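Local coordinates for protein putative peptidyl-prolyl cis-trans isomerase Cbf2 (Campylobacter jejuni, PDB 3RFW) that is a SurA-like chaperone and virulence factor that probably also catalyses the cis-trans isomerisation of peptidyl-prolyl bonds in proteins, at residues I89-D92 against A93-K97; D217-K220 against Q221-N225. One frame throughout, in Å; residues are numbered along the deposited sequence.

Contact 1 (I89-D92 against A93-K97); sequences IKID and AAKVK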
loop_
_atom_site.group_PDB
_atom_site.type_symbol
_atom_site.label_atom_id
_atom_site.label_comp_id
_atom_site.label_asym_id
_atom_site.label_seq_id
_atom_site.Cartn_x
_atom_site.Cartn_y
_atom_site.Cartn_z
ATOM N N ILE A 89 11.456 -0.957 30.620
ATOM C CA ILE A 89 11.908 -2.130 29.867
ATOM C C ILE A 89 13.278 -1.886 29.251
ATOM O O ILE A 89 13.471 -0.927 28.514
ATOM C CB ILE A 89 10.911 -2.571 28.781
ATOM C CG1 ILE A 89 9.463 -2.458 29.282
ATOM C CG2 ILE A 89 11.214 -3.998 28.333
ATOM C CD1 ILE A 89 8.933 -3.694 30.044
ATOM N N LYS A 90 14.250 -2.710 29.623
ATOM C CA LYS A 90 15.581 -2.651 29.008
ATOM C C LYS A 90 16.113 -4.052 28.739
ATOM O O LYS A 90 16.076 -4.922 29.611
ATOM C CB LYS A 90 16.559 -1.857 29.881
ATOM N N ILE A 91 16.532 -4.291 27.506
ATOM C CA ILE A 91 17.242 -5.511 27.189
ATOM C C ILE A 91 18.741 -5.209 27.178
ATOM O O ILE A 91 19.210 -4.351 26.418
ATOM C CB ILE A 91 16.809 -6.062 25.819
ATOM C CG1 ILE A 91 15.288 -5.886 25.623
ATOM C CG2 ILE A 91 17.234 -7.523 25.672
ATOM C CD1 ILE A 91 14.426 -6.575 26.682
ATOM N N ASP A 92 19.476 -5.850 28.080
ATOM C CA ASP A 92 20.931 -5.664 28.124
ATOM C C ASP A 92 21.643 -6.373 26.954
ATOM O O ASP A 92 21.102 -7.291 26.345
ATOM C CB ASP A 92 21.499 -6.108 29.472
ATOM C CG ASP A 92 21.097 -7.516 29.830
ATOM O OD1 ASP A 92 21.022 -8.349 28.906
ATOM O OD2 ASP A 92 20.790 -7.773 31.020
ATOM N N ALA A 93 22.803 -5.851 26.573
ATOM C CA ALA A 93 23.628 -6.482 25.529
ATOM C C ALA A 93 23.540 -8.006 25.518
ATOM O O ALA A 93 23.332 -8.609 24.468
ATOM C CB ALA A 93 25.073 -6.039 25.675
ATOM N N ALA A 94 23.667 -8.632 26.688
ATOM C CA ALA A 94 23.833 -10.096 26.740
ATOM C C ALA A 94 22.647 -10.880 26.186
ATOM O O ALA A 94 22.831 -11.898 25.500
ATOM C CB ALA A 94 24.188 -10.563 28.162
ATOM N N LYS A 95 21.424 -10.396 26.431
ATOM C CA LYS A 95 20.227 -11.091 25.899
ATOM C C LYS A 95 20.145 -11.004 24.361
ATOM O O LYS A 95 19.716 -11.939 23.668
ATOM C CB LYS A 95 18.947 -10.544 26.557
ATOM C CG LYS A 95 18.938 -10.669 28.115
ATOM C CD LYS A 95 17.599 -11.231 28.635
ATOM C CE LYS A 95 17.434 -11.117 30.167
ATOM N NZ LYS A 95 17.485 -9.722 30.693
ATOM N N VAL A 96 20.545 -9.862 23.826
ATOM C CA VAL A 96 20.497 -9.656 22.379
ATOM C C VAL A 96 21.470 -10.623 21.685
ATOM O O VAL A 96 21.087 -11.436 20.843
ATOM C CB VAL A 96 20.937 -8.203 22.060
ATOM C CG1 VAL A 96 20.963 -7.970 20.549
ATOM C CG2 VAL A 96 20.009 -7.198 22.778
ATOM N N LYS A 97 22.730 -10.536 22.101
ATOM C CA LYS A 97 23.782 -11.477 21.721
ATOM C C LYS A 97 23.369 -12.923 21.896
ATOM O O LYS A 97 23.503 -13.735 20.974
ATOM C CB LYS A 97 25.016 -11.217 22.578
ATOM C CG LYS A 97 26.369 -11.396 21.852
ATOM C CD LYS A 97 26.197 -11.903 20.397
#
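Ala94 CB lies over one face of the Asp92 carboxylate, 3.9 Å from OD1, while the Lys95 side chain runs obliquely past the edge on the other side. At one end of the carboxylate, OD1 receives Lys95 N at 3.2 Å, nearly along its own C-O axis and with a fairly straight N-H (155°). This is the N-cap bond of helix 93-103. It depends on the Asp92 torsion, with CG between the backbone N and the carbonyl carbon (chi1 54°), which swings the group over the first turn. The same N-H also reaches Asp92 O weakly, so two oxygens of one residue share it. Lys95 CG lies 3.2 Å from OD1, and bends further along the chain bring NZ back to a long salt bridge with OD2 (3.9 Å). Beneath the cap, Ile91 CG2 touches Lys95 CB at 3.6 Å and Val96 CG2 at 4.0 Å. The Ile91-Val96 pair, joining the residue before the cap to one in the first turn, forms a hydrophobic staple. The stretch links helix 63-86 to helix 93-103 and runs along helix 216-246, where Ile89 packs on Glu231 and Val235 and Val96 on Phe216 and Glu224.

Contact 2 (D217-K220 against Q221-N225); sequences DEVK and QGIEN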
loop_
_atom_site.group_PDB
_atom_site.type_symbol
_atom_site.label_atom_id
_atom_site.label_comp_id
_atom_site.label_asym_id
_atom_site.label_seq_id
_atom_site.Cartn_x
_atom_site.Cartn_y
_atom_site.Cartn_z
ATOM N N ASP A 217 25.920 -7.754 13.740
ATOM C CA ASP A 217 25.751 -6.315 13.543
ATOM C C ASP A 217 24.639 -5.934 12.563
ATOM O O ASP A 217 24.064 -4.861 12.655
ATOM C CB ASP A 217 27.075 -5.651 13.161
ATOM C CG ASP A 217 27.931 -5.332 14.380
ATOM O OD1 ASP A 217 28.433 -4.192 14.477
ATOM O OD2 ASP A 217 28.016 -6.188 15.288
ATOM N N GLU A 218 24.327 -6.828 11.643
ATOM C CA GLU A 218 23.299 -6.561 10.672
ATOM C C GLU A 218 21.917 -6.657 11.319
ATOM O O GLU A 218 21.004 -5.931 10.946
ATOM C CB GLU A 218 23.416 -7.537 9.501
ATOM C CG GLU A 218 24.831 -7.629 8.901
ATOM C CD GLU A 218 24.885 -8.469 7.607
ATOM O OE1 GLU A 218 25.713 -9.416 7.546
ATOM O OE2 GLU A 218 24.081 -8.194 6.672
ATOM N N VAL A 219 21.757 -7.565 12.276
ATOM C CA VAL A 219 20.434 -7.903 12.778
ATOM C C VAL A 219 20.214 -7.497 14.249
ATOM O O VAL A 219 19.157 -7.763 14.807
ATOM C CB VAL A 219 20.167 -9.411 12.631
ATOM C CG1 VAL A 219 18.881 -9.762 13.288
ATOM C CG2 VAL A 219 20.089 -9.803 11.169
ATOM N N LYS A 220 21.223 -6.921 14.897
ATOM C CA LYS A 220 21.172 -6.795 16.361
ATOM C C LYS A 220 20.097 -5.833 16.855
ATOM O O LYS A 220 19.457 -6.095 17.874
ATOM C CB LYS A 220 22.540 -6.468 16.980
ATOM C CG LYS A 220 23.030 -5.074 16.693
ATOM C CD LYS A 220 24.468 -4.855 17.165
ATOM C CE LYS A 220 25.235 -3.995 16.146
ATOM N NZ LYS A 220 25.928 -2.815 16.762
ATOM N N GLN A 221 19.867 -4.751 16.114
ATOM C CA GLN A 221 18.839 -3.780 16.492
ATOM C C GLN A 221 17.461 -4.392 16.371
ATOM O O GLN A 221 16.680 -4.338 17.312
ATOM C CB GLN A 221 18.926 -2.500 15.654
ATOM C CG GLN A 221 19.704 -1.357 16.326
ATOM C CD GLN A 221 19.189 -0.982 17.706
ATOM O OE1 GLN A 221 17.983 -1.020 17.985
ATOM N NE2 GLN A 221 20.105 -0.587 18.575
ATOM N N GLY A 222 17.210 -5.054 15.246
ATOM C CA GLY A 222 16.011 -5.839 15.061
ATOM C C GLY A 222 15.745 -6.857 16.164
ATOM O O GLY A 222 14.596 -7.052 16.559
ATOM N N ILE A 223 16.793 -7.528 16.635
ATOM C CA ILE A 223 16.658 -8.563 17.667
ATOM C C ILE A 223 16.228 -7.851 18.953
ATOM O O ILE A 223 15.317 -8.292 19.633
ATOM C CB ILE A 223 18.017 -9.266 17.989
ATOM C CG1 ILE A 223 18.584 -10.027 16.782
ATOM C CG2 ILE A 223 17.873 -10.200 19.191
ATOM C CD1 ILE A 223 17.579 -10.945 16.116
ATOM N N GLU A 224 16.908 -6.749 19.254
ATOM C CA GLU A 224 16.628 -5.962 20.421
ATOM C C GLU A 224 15.199 -5.422 20.463
ATOM O O GLU A 224 14.494 -5.603 21.467
ATOM C CB GLU A 224 17.628 -4.830 20.581
ATOM C CG GLU A 224 17.670 -4.337 22.002
ATOM C CD GLU A 224 18.513 -3.105 22.184
ATOM O OE1 GLU A 224 19.409 -2.859 21.349
ATOM O OE2 GLU A 224 18.309 -2.411 23.198
ATOM N N ASN A 225 14.758 -4.834 19.352
ATOM C CA ASN A 225 13.396 -4.332 19.217
ATOM C C ASN A 225 12.396 -5.416 19.514
ATOM O O ASN A 225 11.476 -5.206 20.286
ATOM C CB ASN A 225 13.150 -3.802 17.800
ATOM C CG ASN A 225 13.922 -2.556 17.513
ATOM O OD1 ASN A 225 14.469 -1.931 18.424
ATOM N ND2 ASN A 225 13.993 -2.181 16.226
HETATM O O HOH W 1 20.859 -4.399 13.381
HETATM O O HOH W 2 21.052 -4.104 19.708
#
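A kinked, hydrated first part of the long helix 216-246, which follows strand 199-213 of the four-stranded sheet, contains the pair Val219 and Ile223. Around the kink the N-H groups of Gln221 and Gly222 lack their bonds to the preceding turn. Water 1 takes up part of the break, accepting from Gln221 N at 2.9 Å and donating weakly to Glu218 O. Regular pairing resumes: Ile223 N donates to Val219 O at 3.0 Å, almost head-on to the carbonyl (C=O...N 160°), and Glu224 N donates to Lys220 O at 3.0 Å, tilted out of the carbonyl plane. On the buried side, the Ile223 side chain points back at the preceding turn. Its CD1 meets Val219 CG1 at 3.3 Å, a close approach for two methyl groups, and Ile223 CG1 is 3.1 Å from Val219 O. Tyr107 touches both side chains, and Val96 and Phe99 of helix 93-103 pack on Ile223. Toward solvent, Lys220 NZ makes a long salt bridge with Asp217 OD1. The Glu224 side chain leaves with CG anti to the backbone N (chi1 -159°), carrying its carboxylate to water 2, which donates weakly to Lys220 O and to Glu224 OE1 at 2.6 Å.

How the contacts relate
Both contacts lie at the surface, each with one buried residue, Val96 in contact 1 and Ile223 in contact 2, and these face each other where helix 93-103 packs on helix 216-246. Their centres are about 11 Å apart; Val96 CG1 approaches Lys220 O at 3.6 Å, and Val96 O is 3.8 Å from Ile223 CG2. Contact 1 opens a helix, so a side-chain carboxylate serves the amide of the first turn. Contact 2 lies within a helix already begun, where backbone carbonyls and a water do that work. The centre of contact 2 is about 14 Å from the centre of the chain, that of contact 1 about 23 Å.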